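Local coordinates for protein TRAP-type C4-dicarboxylate:H+ symport system substrate-binding component DctP (Shewanella oneidensis, PDB 4MX6) that binds succinate and, as the periplasmic component of a TRAP transporter, probably delivers C4-dicarboxylates to a proton-coupled membrane symporter, at residues L154-K159 / E218-N223; A99-K104 / G242-M247; M158-A163 / T237-G242. All coordinates share one frame; numbering follows the deposited sequence.

Contact 1 of 3, residues L154-K159 / E218-N223; sequences LHNGMK and ENTWSN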
ATOM      1  N   LEU A 154      -2.180  -5.705  -5.970  1.00  5.44           N
ATOM      2  CA  LEU A 154      -2.828  -6.350  -4.838  1.00  5.60           C
ATOM      3  C   LEU A 154      -3.428  -5.247  -3.966  1.00  5.61           C
ATOM      4  O   LEU A 154      -2.743  -4.286  -3.622  1.00  6.01           O
ATOM      5  CB  LEU A 154      -1.813  -7.185  -4.052  1.00  6.14           C
ATOM      6  CG  LEU A 154      -2.304  -7.777  -2.738  1.00  7.28           C
ATOM      7  CD1 LEU A 154      -3.404  -8.806  -2.954  1.00  7.98           C
ATOM      8  CD2 LEU A 154      -1.139  -8.407  -1.982  1.00  8.80           C
ATOM      9  N   HIS A 155      -4.694  -5.398  -3.615  1.00  5.70           N
ATOM     10  CA  HIS A 155      -5.359  -4.390  -2.798  1.00  5.68           C
ATOM     11  C   HIS A 155      -5.043  -4.475  -1.316  1.00  5.48           C
ATOM     12  O   HIS A 155      -4.824  -5.560  -0.765  1.00  6.32           O
ATOM     13  CB  HIS A 155      -6.877  -4.507  -2.953  1.00  6.30           C
ATOM     14  CG  HIS A 155      -7.337  -4.268  -4.350  1.00  6.85           C
ATOM     15  ND1 HIS A 155      -8.328  -4.976  -4.992  1.00  9.16           N
ATOM     16  CD2 HIS A 155      -6.902  -3.348  -5.237  1.00  6.23           C
ATOM     17  CE1 HIS A 155      -8.471  -4.495  -6.221  1.00  7.09           C
ATOM     18  NE2 HIS A 155      -7.608  -3.512  -6.389  1.00  9.81           N
ATOM     19  N   ASN A 156      -5.095  -3.316  -0.656  1.00  5.59           N
ATOM     20  CA  ASN A 156      -5.288  -3.274   0.786  1.00  5.65           C
ATOM     21  C   ASN A 156      -6.599  -2.541   1.079  1.00  5.59           C
ATOM     22  O   ASN A 156      -7.598  -3.184   1.406  1.00  6.03           O
ATOM     23  CB  ASN A 156      -4.087  -2.705   1.531  1.00  5.95           C
ATOM     24  CG  ASN A 156      -4.212  -2.909   3.027  1.00  5.91           C
ATOM     25  OD1 ASN A 156      -5.313  -2.791   3.590  1.00  6.03           O
ATOM     26  ND2 ASN A 156      -3.115  -3.251   3.677  1.00  7.08           N
ATOM     27  N   GLY A 157      -6.629  -1.223   0.899  1.00  5.44           N
ATOM     28  CA  GLY A 157      -7.845  -0.483   1.168  1.00  6.33           C
ATOM     29  C   GLY A 157      -7.635   1.008   1.111  1.00  5.50           C
ATOM     30  O   GLY A 157      -6.549   1.476   0.824  1.00  5.93           O
ATOM     31  N   MET A 158      -8.683   1.751   1.440  1.00  5.77           N
ATOM     32  CA  MET A 158      -8.568   3.192   1.559  1.00  5.57           C
ATOM     33  C   MET A 158      -7.941   3.538   2.906  1.00  5.50           C
ATOM     34  O   MET A 158      -8.125   2.833   3.889  1.00  6.86           O
ATOM     35  CB  MET A 158      -9.933   3.856   1.425  1.00  6.97           C
ATOM     36  CG  MET A 158     -10.700   3.488   0.160  1.00  9.18           C
ATOM     37  SD  MET A 158      -9.871   3.805  -1.399  1.00 10.63           S
ATOM     38  CE  MET A 158      -9.916   5.596  -1.443  1.00 11.97           C
ATOM     39  N   LYS A 159      -7.191   4.628   2.951  1.00  5.87           N
ATOM     40  CA  LYS A 159      -6.566   5.103   4.177  1.00  5.66           C
ATOM     41  C   LYS A 159      -7.493   5.972   5.014  1.00  6.10           C
ATOM     42  O   LYS A 159      -8.274   6.755   4.481  1.00  7.00           O
ATOM     43  CB  LYS A 159      -5.296   5.902   3.832  1.00  6.01           C
ATOM     44  CG  LYS A 159      -4.226   5.080   3.111  1.00  6.13           C
ATOM     45  CD  LYS A 159      -2.958   5.864   2.811  1.00  6.63           C
ATOM     46  CE  LYS A 159      -3.232   6.995   1.833  1.00  6.93           C
ATOM     47  NZ  LYS A 159      -1.988   7.658   1.382  1.00  7.00           N
ATOM     48  N   GLU A 218      -1.536   7.608   8.739  1.00  6.58           N
ATOM     49  CA  GLU A 218      -2.646   7.275   7.837  1.00  6.10           C
ATOM     50  C   GLU A 218      -2.493   5.807   7.449  1.00  5.44           C
ATOM     51  O   GLU A 218      -1.400   5.362   7.078  1.00  6.05           O
ATOM     52  CB  GLU A 218      -2.655   8.168   6.585  1.00  6.48           C
ATOM     53  CG  GLU A 218      -1.309   8.234   5.872  1.00  6.76           C
ATOM     54  CD  GLU A 218      -1.364   8.737   4.430  1.00  6.76           C
ATOM     55  OE1 GLU A 218      -2.348   9.389   4.046  1.00  7.54           O
ATOM     56  OE2 GLU A 218      -0.415   8.439   3.669  1.00  7.39           O
ATOM     57  N   ASN A 219      -3.578   5.047   7.507  1.00  5.28           N
ATOM     58  CA  ASN A 219      -3.490   3.638   7.138  1.00  5.29           C
ATOM     59  C   ASN A 219      -4.868   3.006   7.018  1.00  4.85           C
ATOM     60  O   ASN A 219      -5.885   3.609   7.371  1.00  5.72           O
ATOM     61  CB  ASN A 219      -2.599   2.836   8.102  1.00  5.82           C
ATOM     62  CG  ASN A 219      -1.602   1.999   7.342  1.00  5.59           C
ATOM     63  OD1 ASN A 219      -1.996   1.180   6.506  1.00  6.07           O
ATOM     64  ND2 ASN A 219      -0.320   2.259   7.539  1.00  6.19           N
ATOM     65  N   THR A 220      -4.893   1.782   6.511  1.00  5.43           N
ATOM     66  CA  THR A 220      -6.137   1.065   6.343  1.00  5.42           C
ATOM     67  C   THR A 220      -6.571   0.434   7.658  1.00  5.46           C
ATOM     68  O   THR A 220      -5.765   0.269   8.585  1.00  5.85           O
ATOM     69  CB  THR A 220      -5.989  -0.049   5.293  1.00  6.29           C
ATOM     70  OG1 THR A 220      -5.089  -1.032   5.825  1.00  6.08           O
ATOM     71  CG2 THR A 220      -5.452   0.507   3.966  1.00  7.40           C
ATOM     72  N   TRP A 221      -7.831   0.040   7.746  1.00  6.06           N
ATOM     73  CA  TRP A 221      -8.311  -0.661   8.937  1.00  6.21           C
ATOM     74  C   TRP A 221      -7.456  -1.894   9.228  1.00  5.89           C
ATOM     75  O   TRP A 221      -7.172  -2.183  10.383  1.00  6.69           O
ATOM     76  CB  TRP A 221      -9.785  -1.072   8.828  1.00  7.30           C
ATOM     77  CG  TRP A 221     -10.733   0.068   8.687  1.00  8.21           C
ATOM     78  CD1 TRP A 221     -11.471   0.358   7.589  1.00  9.38           C
ATOM     79  CD2 TRP A 221     -11.062   1.066   9.665  1.00  8.94           C
ATOM     80  NE1 TRP A 221     -12.233   1.466   7.806  1.00 10.78           N
ATOM     81  CE2 TRP A 221     -12.000   1.933   9.067  1.00  9.88           C
ATOM     82  CE3 TRP A 221     -10.660   1.318  10.978  1.00 10.71           C
ATOM     83  CZ2 TRP A 221     -12.545   3.023   9.733  1.00 11.53           C
ATOM     84  CZ3 TRP A 221     -11.220   2.400  11.638  1.00 12.60           C
ATOM     85  CH2 TRP A 221     -12.153   3.232  11.010  1.00 12.75           C
ATOM     86  N   SER A 222      -7.075  -2.639   8.192  1.00  5.98           N
ATOM     87  CA  SER A 222      -6.329  -3.879   8.396  1.00  5.80           C
ATOM     88  C   SER A 222      -4.981  -3.626   9.048  1.00  5.66           C
ATOM     89  O   SER A 222      -4.612  -4.342   9.977  1.00  6.38           O
ATOM     90  CB  SER A 222      -6.124  -4.611   7.074  1.00  6.35           C
ATOM     91  OG  SER A 222      -5.099  -5.591   7.187  1.00  7.80           O
ATOM     92  N   ASN A 223      -4.228  -2.640   8.582  1.00  5.65           N
ATOM     93  CA  ASN A 223      -2.956  -2.322   9.230  1.00  6.30           C
ATOM     94  C   ASN A 223      -3.152  -1.713  10.628  1.00  5.94           C
ATOM     95  O   ASN A 223      -2.402  -2.010  11.565  1.00  6.89           O
ATOM     96  CB  ASN A 223      -2.099  -1.409   8.359  1.00  6.02           C
ATOM     97  CG  ASN A 223      -1.297  -2.176   7.325  1.00  5.52           C
ATOM     98  OD1 ASN A 223      -0.972  -3.368   7.508  1.00  6.21           O
ATOM     99  ND2 ASN A 223      -0.943  -1.499   6.253  1.00  4.98           N
TER
HETATM  100  O   HOH W   1      -2.719  -5.013   6.062  1.00  6.15           O

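Contact 2 of 3, residues A99-K104 / G242-M247; sequences APSLSK and GVLDYM. With SIN (succinic acid), chain B.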
ATOM      1  N   ALA A  99       6.164  -6.949  -2.451  1.00  5.94           N
ATOM      2  CA  ALA A  99       4.914  -6.306  -2.840  1.00  5.70           C
ATOM      3  C   ALA A  99       4.758  -4.983  -2.083  1.00  5.77           C
ATOM      4  O   ALA A  99       3.895  -4.839  -1.204  1.00  6.04           O
ATOM      5  CB  ALA A  99       3.725  -7.235  -2.631  1.00  5.88           C
ATOM      6  N   PRO A 100       5.607  -3.999  -2.418  1.00  5.74           N
ATOM      7  CA  PRO A 100       5.541  -2.705  -1.739  1.00  5.83           C
ATOM      8  C   PRO A 100       4.288  -1.939  -2.085  1.00  5.53           C
ATOM      9  O   PRO A 100       3.744  -2.058  -3.190  1.00  5.84           O
ATOM     10  CB  PRO A 100       6.767  -1.948  -2.287  1.00  6.39           C
ATOM     11  CG  PRO A 100       7.605  -2.985  -3.002  1.00  6.58           C
ATOM     12  CD  PRO A 100       6.624  -3.999  -3.484  1.00  6.12           C
ATOM     13  N   SER A 101       3.887  -1.080  -1.161  1.00  5.46           N
ATOM     14  CA  SER A 101       2.944  -0.029  -1.476  1.00  5.49           C
ATOM     15  C   SER A 101       3.363   0.689  -2.757  1.00  5.29           C
ATOM     16  O   SER A 101       4.544   0.967  -2.973  1.00  5.88           O
ATOM     17  CB  SER A 101       2.939   0.986  -0.343  1.00  6.87           C
ATOM     18  OG  SER A 101       2.193   2.128  -0.720  1.00  7.60           O
ATOM     19  N   LEU A 102       2.363   1.073  -3.549  1.00  5.75           N
ATOM     20  CA  LEU A 102       2.564   1.860  -4.754  1.00  5.81           C
ATOM     21  C   LEU A 102       3.276   3.184  -4.453  1.00  6.61           C
ATOM     22  O   LEU A 102       3.826   3.784  -5.370  1.00  7.50           O
ATOM     23  CB  LEU A 102       1.219   2.087  -5.464  1.00  6.43           C
ATOM     24  CG  LEU A 102       0.585   0.789  -5.983  1.00  6.67           C
ATOM     25  CD1 LEU A 102      -0.878   0.964  -6.291  1.00  6.81           C
ATOM     26  CD2 LEU A 102       1.314   0.280  -7.217  1.00  7.80           C
ATOM     27  N   SER A 103       3.230   3.635  -3.194  1.00  6.67           N
ATOM     28  CA  SER A 103       3.869   4.865  -2.754  1.00  7.16           C
ATOM     29  C   SER A 103       5.387   4.781  -2.662  1.00  7.42           C
ATOM     30  O   SER A 103       6.044   5.801  -2.472  1.00  9.52           O
ATOM     31  CB  SER A 103       3.380   5.229  -1.348  1.00  8.00           C
ATOM     32  OG  SER A 103       1.977   5.119  -1.227  1.00  8.71           O
ATOM     33  N   LYS A 104       5.952   3.582  -2.769  1.00  6.63           N
ATOM     34  CA  LYS A 104       7.342   3.360  -2.363  1.00  7.22           C
ATOM     35  C   LYS A 104       8.299   3.120  -3.530  1.00  7.63           C
ATOM     36  O   LYS A 104       9.365   2.535  -3.360  1.00  9.03           O
ATOM     37  CB  LYS A 104       7.411   2.206  -1.338  1.00  7.23           C
ATOM     38  CG  LYS A 104       6.738   2.562  -0.001  1.00  6.83           C
ATOM     39  CD  LYS A 104       6.660   1.401   0.967  1.00  7.30           C
ATOM     40  CE  LYS A 104       5.899   1.800   2.229  1.00  6.83           C
ATOM     41  NZ  LYS A 104       5.607   0.640   3.112  1.00  6.96           N
ATOM     42  N   GLY A 242      -7.129   8.423   0.589  1.00  6.81           N
ATOM     43  CA  GLY A 242      -6.186   7.940  -0.413  1.00  6.65           C
ATOM     44  C   GLY A 242      -6.228   6.433  -0.421  1.00  7.07           C
ATOM     45  O   GLY A 242      -6.854   5.829   0.455  1.00  8.20           O
ATOM     46  N   VAL A 243      -5.578   5.809  -1.397  1.00  6.62           N
ATOM     47  CA  VAL A 243      -5.514   4.351  -1.457  1.00  6.43           C
ATOM     48  C   VAL A 243      -4.157   3.846  -1.017  1.00  5.74           C
ATOM     49  O   VAL A 243      -3.133   4.444  -1.326  1.00  6.56           O
ATOM     50  CB  VAL A 243      -5.864   3.804  -2.876  1.00  7.51           C
ATOM     51  CG1 VAL A 243      -4.886   4.252  -3.958  1.00  8.90           C
ATOM     52  CG2 VAL A 243      -5.946   2.281  -2.868  1.00  8.04           C
ATOM     53  N   LEU A 244      -4.175   2.744  -0.263  1.00  5.54           N
ATOM     54  CA  LEU A 244      -2.982   1.937   0.003  1.00  5.92           C
ATOM     55  C   LEU A 244      -3.170   0.623  -0.735  1.00  5.09           C
ATOM     56  O   LEU A 244      -3.963  -0.219  -0.330  1.00  5.94           O
ATOM     57  CB  LEU A 244      -2.786   1.666   1.498  1.00  6.94           C
ATOM     58  CG  LEU A 244      -1.740   0.542   1.822  1.00  9.42           C
ATOM     59  CD1 LEU A 244      -0.350   0.919   1.385  1.00 10.01           C
ATOM     60  CD2 LEU A 244      -1.723   0.179   3.301  1.00 10.19           C
ATOM     61  N   ASP A 245      -2.461   0.484  -1.851  1.00  5.25           N
ATOM     62  CA  ASP A 245      -2.425  -0.742  -2.642  1.00  5.16           C
ATOM     63  C   ASP A 245      -0.970  -1.088  -2.926  1.00  4.81           C
ATOM     64  O   ASP A 245      -0.064  -0.298  -2.654  1.00  6.01           O
ATOM     65  CB  ASP A 245      -3.192  -0.577  -3.972  1.00  5.57           C
ATOM     66  CG  ASP A 245      -4.598  -1.142  -3.955  1.00  6.18           C
ATOM     67  OD1 ASP A 245      -5.201  -1.273  -2.876  1.00  6.21           O
ATOM     68  OD2 ASP A 245      -5.073  -1.472  -5.066  1.00  8.10           O
ATOM     69  N   TYR A 246      -0.758  -2.276  -3.481  1.00  5.20           N
ATOM     70  CA  TYR A 246       0.571  -2.800  -3.742  1.00  4.98           C
ATOM     71  C   TYR A 246       0.793  -3.133  -5.207  1.00  5.36           C
ATOM     72  O   TYR A 246      -0.143  -3.487  -5.912  1.00  5.94           O
ATOM     73  CB  TYR A 246       0.773  -4.085  -2.947  1.00  5.24           C
ATOM     74  CG  TYR A 246       0.391  -3.996  -1.494  1.00  5.29           C
ATOM     75  CD1 TYR A 246       1.065  -3.152  -0.637  1.00  5.45           C
ATOM     76  CD2 TYR A 246      -0.642  -4.766  -0.984  1.00  5.46           C
ATOM     77  CE1 TYR A 246       0.739  -3.082   0.715  1.00  5.53           C
ATOM     78  CE2 TYR A 246      -0.958  -4.731   0.363  1.00  5.35           C
ATOM     79  CZ  TYR A 246      -0.269  -3.893   1.207  1.00  5.40           C
ATOM     80  OH  TYR A 246      -0.563  -3.910   2.557  1.00  5.76           O
ATOM     81  N   MET A 247       2.054  -3.109  -5.624  1.00  5.38           N
ATOM     82  CA  MET A 247       2.458  -3.809  -6.850  1.00  5.87           C
ATOM     83  C   MET A 247       3.310  -5.006  -6.460  1.00  5.39           C
ATOM     84  O   MET A 247       4.314  -4.850  -5.770  1.00  6.11           O
ATOM     85  CB  MET A 247       3.233  -2.904  -7.817  1.00  6.29           C
ATOM     86  CG  MET A 247       3.373  -3.549  -9.181  1.00  6.48           C
ATOM     87  SD  MET A 247       4.300  -2.578 -10.396  1.00  7.40           S
ATOM     88  CE  MET A 247       3.207  -1.176 -10.580  1.00  9.00           C
TER
HETATM   89  C1  SIN B 401       2.026  -2.154   4.001  1.00  5.37           C
HETATM   90  O1  SIN B 401       2.776  -2.724   3.165  1.00  6.06           O
HETATM   91  O2  SIN B 401       0.802  -2.389   4.083  1.00  5.25           O
HETATM   92  C2  SIN B 401       2.611  -1.093   4.897  1.00  5.55           C
HETATM   93  C3  SIN B 401       2.146   0.282   4.419  1.00  6.05           C
HETATM   94  C4  SIN B 401       2.790   1.397   5.200  1.00  6.09           C
HETATM   95  O3  SIN B 401       2.052   2.186   5.859  1.00  6.67           O
HETATM   96  O4  SIN B 401       4.032   1.542   5.180  1.00  6.25           O
HETATM   97  O   HOH W   2      -0.369   2.676  -2.040  1.00  9.63           O

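Contact 3 of 3, residues M158-A163 / T237-G242; sequences MKQFTA and TESNHG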
ATOM      1  N   MET A 158      -8.683   1.751   1.440  1.00  5.77           N
ATOM      2  CA  MET A 158      -8.568   3.192   1.559  1.00  5.57           C
ATOM      3  C   MET A 158      -7.941   3.538   2.906  1.00  5.50           C
ATOM      4  O   MET A 158      -8.125   2.833   3.889  1.00  6.86           O
ATOM      5  CB  MET A 158      -9.933   3.856   1.425  1.00  6.97           C
ATOM      6  CG  MET A 158     -10.700   3.488   0.160  1.00  9.18           C
ATOM      7  SD  MET A 158      -9.871   3.805  -1.399  1.00 10.63           S
ATOM      8  CE  MET A 158      -9.916   5.596  -1.443  1.00 11.97           C
ATOM      9  N   LYS A 159      -7.191   4.628   2.951  1.00  5.87           N
ATOM     10  CA  LYS A 159      -6.566   5.103   4.177  1.00  5.66           C
ATOM     11  C   LYS A 159      -7.493   5.972   5.014  1.00  6.10           C
ATOM     12  O   LYS A 159      -8.274   6.755   4.481  1.00  7.00           O
ATOM     13  CB  LYS A 159      -5.296   5.902   3.832  1.00  6.01           C
ATOM     14  CG  LYS A 159      -4.226   5.080   3.111  1.00  6.13           C
ATOM     15  CD  LYS A 159      -2.958   5.864   2.811  1.00  6.63           C
ATOM     16  CE  LYS A 159      -3.232   6.995   1.833  1.00  6.93           C
ATOM     17  NZ  LYS A 159      -1.988   7.658   1.382  1.00  7.00           N
ATOM     18  N   GLN A 160      -7.349   5.820   6.332  1.00  6.22           N
ATOM     19  CA  GLN A 160      -7.989   6.640   7.346  1.00  6.25           C
ATOM     20  C   GLN A 160      -6.903   7.376   8.115  1.00  6.64           C
ATOM     21  O   GLN A 160      -5.801   6.854   8.291  1.00  8.17           O
ATOM     22  CB  GLN A 160      -8.765   5.759   8.334  1.00  6.84           C
ATOM     23  CG  GLN A 160      -9.542   4.607   7.725  1.00  7.23           C
ATOM     24  CD  GLN A 160     -10.463   5.008   6.588  1.00  7.30           C
ATOM     25  OE1 GLN A 160     -10.916   6.138   6.504  1.00  7.52           O
ATOM     26  NE2 GLN A 160     -10.759   4.063   5.711  1.00  8.18           N
ATOM     27  N   PHE A 161      -7.202   8.577   8.609  1.00  7.32           N
ATOM     28  CA  PHE A 161      -6.288   9.260   9.517  1.00  7.78           C
ATOM     29  C   PHE A 161      -6.451   8.740  10.951  1.00  8.23           C
ATOM     30  O   PHE A 161      -7.569   8.473  11.397  1.00  8.99           O
ATOM     31  CB  PHE A 161      -6.588  10.762   9.588  1.00  8.35           C
ATOM     32  CG  PHE A 161      -6.395  11.524   8.306  1.00  8.71           C
ATOM     33  CD1 PHE A 161      -5.161  11.578   7.663  1.00  8.99           C
ATOM     34  CD2 PHE A 161      -7.442  12.257   7.783  1.00  9.83           C
ATOM     35  CE1 PHE A 161      -5.000  12.331   6.502  1.00  9.75           C
ATOM     36  CE2 PHE A 161      -7.281  13.010   6.641  1.00 10.47           C
ATOM     37  CZ  PHE A 161      -6.064  13.042   5.998  1.00 10.17           C
ATOM     38  N   THR A 162      -5.346   8.661  11.683  1.00  8.86           N
ATOM     39  CA  THR A 162      -5.419   8.555  13.136  1.00  9.04           C
ATOM     40  C   THR A 162      -4.601   9.673  13.751  1.00  8.76           C
ATOM     41  O   THR A 162      -3.630  10.161  13.153  1.00  9.23           O
ATOM     42  CB  THR A 162      -4.928   7.186  13.675  1.00 10.37           C
ATOM     43  OG1 THR A 162      -3.511   7.059  13.509  1.00  9.71           O
ATOM     44  CG2 THR A 162      -5.607   6.047  12.950  1.00 11.17           C
ATOM     45  N   ALA A 163      -5.007  10.071  14.957  1.00  8.70           N
ATOM     46  CA  ALA A 163      -4.269  11.037  15.761  1.00  9.14           C
ATOM     47  C   ALA A 163      -4.829  10.967  17.171  1.00  9.03           C
ATOM     48  O   ALA A 163      -5.594  10.044  17.500  1.00 10.02           O
ATOM     49  CB  ALA A 163      -4.412  12.443  15.171  1.00 10.29           C
ATOM     50  N   THR A 237     -10.231   8.977  12.207  1.00  8.67           N
ATOM     51  CA  THR A 237     -11.137   9.718  11.359  1.00  8.71           C
ATOM     52  C   THR A 237     -11.296   8.957  10.038  1.00  8.37           C
ATOM     53  O   THR A 237     -10.314   8.678   9.342  1.00  8.58           O
ATOM     54  CB  THR A 237     -10.610  11.143  11.144  1.00 10.01           C
ATOM     55  OG1 THR A 237     -10.529  11.823  12.408  1.00 10.41           O
ATOM     56  CG2 THR A 237     -11.534  11.932  10.249  1.00 10.60           C
ATOM     57  N   GLU A 238     -12.531   8.564   9.746  1.00  8.86           N
ATOM     58  CA  GLU A 238     -12.842   7.773   8.556  1.00  9.62           C
ATOM     59  C   GLU A 238     -12.928   8.685   7.336  1.00  9.08           C
ATOM     60  O   GLU A 238     -14.000   9.062   6.878  1.00 10.38           O
ATOM     61  CB  GLU A 238     -14.130   6.978   8.766  1.00 11.22           C
ATOM     62  CG  GLU A 238     -14.411   5.950   7.672  1.00 13.96           C
ATOM     63  CD  GLU A 238     -15.468   4.925   8.086  1.00 17.76           C
ATOM     64  OE1 GLU A 238     -16.066   5.076   9.162  1.00 19.64           O
ATOM     65  OE2 GLU A 238     -15.702   3.955   7.342  1.00 20.07           O
ATOM     66  N   SER A 239     -11.753   9.016   6.830  1.00  7.83           N
ATOM     67  CA  SER A 239     -11.558   9.990   5.783  1.00  7.51           C
ATOM     68  C   SER A 239     -11.512   9.370   4.382  1.00  7.57           C
ATOM     69  O   SER A 239     -11.794  10.053   3.407  1.00  7.86           O
ATOM     70  CB  SER A 239     -10.255  10.718   6.072  1.00  8.04           C
ATOM     71  OG  SER A 239      -9.241   9.785   6.403  1.00  7.79           O
ATOM     72  N   ASN A 240     -11.116   8.100   4.271  1.00  7.32           N
ATOM     73  CA  ASN A 240     -10.978   7.449   2.961  1.00  7.36           C
ATOM     74  C   ASN A 240     -10.236   8.346   1.973  1.00  7.03           C
ATOM     75  O   ASN A 240     -10.626   8.459   0.810  1.00  7.82           O
ATOM     76  CB  ASN A 240     -12.350   7.053   2.405  1.00  8.21           C
ATOM     77  CG  ASN A 240     -13.031   6.001   3.247  1.00  9.69           C
ATOM     78  OD1 ASN A 240     -12.466   4.946   3.516  1.00 10.30           O
ATOM     79  ND2 ASN A 240     -14.267   6.267   3.644  1.00 12.04           N
ATOM     80  N   HIS A 241      -9.142   8.961   2.417  1.00  7.12           N
ATOM     81  CA  HIS A 241      -8.563  10.087   1.688  1.00  7.35           C
ATOM     82  C   HIS A 241      -7.484   9.702   0.664  1.00  6.68           C
ATOM     83  O   HIS A 241      -6.984  10.567  -0.050  1.00  7.48           O
ATOM     84  CB  HIS A 241      -7.986  11.101   2.668  1.00  7.24           C
ATOM     85  CG  HIS A 241      -6.895  10.528   3.496  1.00  7.16           C
ATOM     86  ND1 HIS A 241      -7.134   9.864   4.680  1.00  7.07           N
ATOM     87  CD2 HIS A 241      -5.562  10.447   3.273  1.00  7.31           C
ATOM     88  CE1 HIS A 241      -5.988   9.407   5.149  1.00  7.55           C
ATOM     89  NE2 HIS A 241      -5.019   9.743   4.310  1.00  7.16           N
ATOM     90  N   GLY A 242      -7.129   8.423   0.589  1.00  6.81           N
ATOM     91  CA  GLY A 242      -6.186   7.940  -0.413  1.00  6.65           C
ATOM     92  C   GLY A 242      -6.228   6.433  -0.421  1.00  7.07           C
ATOM     93  O   GLY A 242      -6.854   5.829   0.455  1.00  8.20           O
TER

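Contact 1 of 3, residues L154-K159 / E218-N223
Thr220 OG1 works twice where a helix starts: it gives its proton to Asn156 OD1 at 2.9 Å and, as N-cap, accepts a weak bond from Asn223 N. The hydroxyl meets the Asn156 amide from above its carbonyl plane, while Thr220 CG2 rests 3.5 Å from Gly157 O. With CG of Asn156 anti to the backbone N (chi1 -169°), the amide reaches the helix start, and ND2 donates to Tyr246 OH and to a water that also joins Ser222 OG and Asn223 OD1. Shortened to an alanine here, the side chain would lose its amide, which is likely to leave the Thr220 hydroxyl without its acceptor, the water short of a donor and Tyr246 less firmly placed. Asn219 OD1 takes Thr220 N and Asn223 ND2, the latter at 2.9 Å, which fixes two amides whose ND2 atoms both bind succinate. At the other end Lys159 NZ lies 2.9 Å from Glu218 OE2, above the carboxylate plane, in a salt bridge; Glu218 OE1 is taken by His241 and Gln189. Asn156 and Gly157 both face Leu244, a classic beta bulge in the pairing of strands 148-158 and 243-251; beyond it the chain meets the junction of strand 217-219 and helix 221-226.

Contact 2 of 3, residues A99-K104 / G242-M247
Pro100 O and Asp245 O each accept a backbone N-H across this contact. Met247 N donates to Pro100 O at 3.1 Å, and Leu102 N donates to Asp245 O at 2.9 Å. The same two carbonyls also receive CA-H...O contacts, from Tyr246 and Ser101 respectively, and Ala99 CA approaches Met247 O in a third. These bonds make a single beta bridge between Ser101 and Tyr246, the loop meeting strand 243-251 with the two directions 121° apart. Asp245 N is satisfied by a water at 3.0 Å, which also bonds to Ser101 OG. The Asp245 carboxylate turns to other partners: OD1 takes Asn156 N and OD2 takes Gln131 NE2. Leu102 CD1 packs on Asp245 CB and its CD2 on Met247 CB.

The contact lines part of the dicarboxylate pocket of a TRAP solute-binding protein, a two-lobed periplasmic binding fold, and succinate is gripped here at both ends. Tyr246 OH donates to SIN O2 at 2.6 Å in the plane of its ring. With CG anti to the carbonyl carbon (chi1 -49°), the Tyr246 ring passes beside Ala99 O, 3.3 Å from Tyr246 CD1, and its edge meets Ser101 N. Lys51 makes a cation-pi contact with this ring and gives NZ to Ala99 O and to succinate. At the far carboxylate Lys104, extended beyond CG, brings NZ to SIN O4 at 2.8 Å and is salt-bridged to Asp83. Leu244 divides its methyls, CD1 against Ser101 OG and CD2 facing the succinate 3.7 Å from SIN O2.

Contact 3 of 3, residues M158-A163 / T237-G242
Phe161 and His241 lie in an offset stack, their planes 9° apart and centroids 3.8 Å apart, with His241 CE1 over one face of the phenyl ring near its rim. The imidazole is held at both nitrogens: ND1 shares a 2.7 Å hydrogen bond with Ser239 OG, and NE2 is engaged by Glu218. Ser239 OG in turn accepts from Phe161 N, so the serine ties the imidazole to the strand's backbone and helps set its rotation.

Gln160 can be followed outward. Its CB sits 3.5 Å from Thr237 O; the chain then bends at chi2 (-52°), which brings the amide back alongside Asn240, the two side chains pointing the same way. CD of Gln160 lies 3.7 Å from Asn240 OD1 and a little farther from Asn240 N, and OE1 accepts from Asn240 N at 3.0 Å. NE2 donates to Asn240 OD1 at 2.9 Å, in the plane of its own amide but above that of Asn240, the two amide planes being 87° apart. Gln160 thus grips both backbone and side chain of one residue, and Trp221 packs against it.

Backbone bonds finish the join. Lys159 N donates to Gly242 O at 2.8 Å and His241 N to Lys159 O; a CB on Gly242 would collide with Lys159 CE. Phe161 O accepts from Thr237 N in an antiparallel hydrogen-bonded pair; the return bond, Phe161 N to Thr237 O, is weak. Past this pair an inverse gamma turn centred on Glu238 leads strand 235-237 of the mixed sheet into the loop before strand 243-251.

Contacts 1 and 2 and contacts 1 and 3 have centres about 9 Å apart, and contacts 2 and 3 about 15 Å; all three touch, contacts 2 and 3 sharing Gly242. Along the chain the segments run 99-104, 154-159 leading into 158-163, 218-223, then 237-242 leading into 242-247. Contacts 1 and 2 meet through the antiparallel pair of strands 148-158 and 243-251, contacts 1 and 3 in the mixed sheet holding strands 217-219, 160-163 and 235-237. Both chain paths therefore pass between the sheets, through Met158 and Lys159 and through loop 238-242. Contacts 1 and 2 bring succinate-binding residues from distant parts of the sequence together at the pocket; contact 3 joins the sheets away from it.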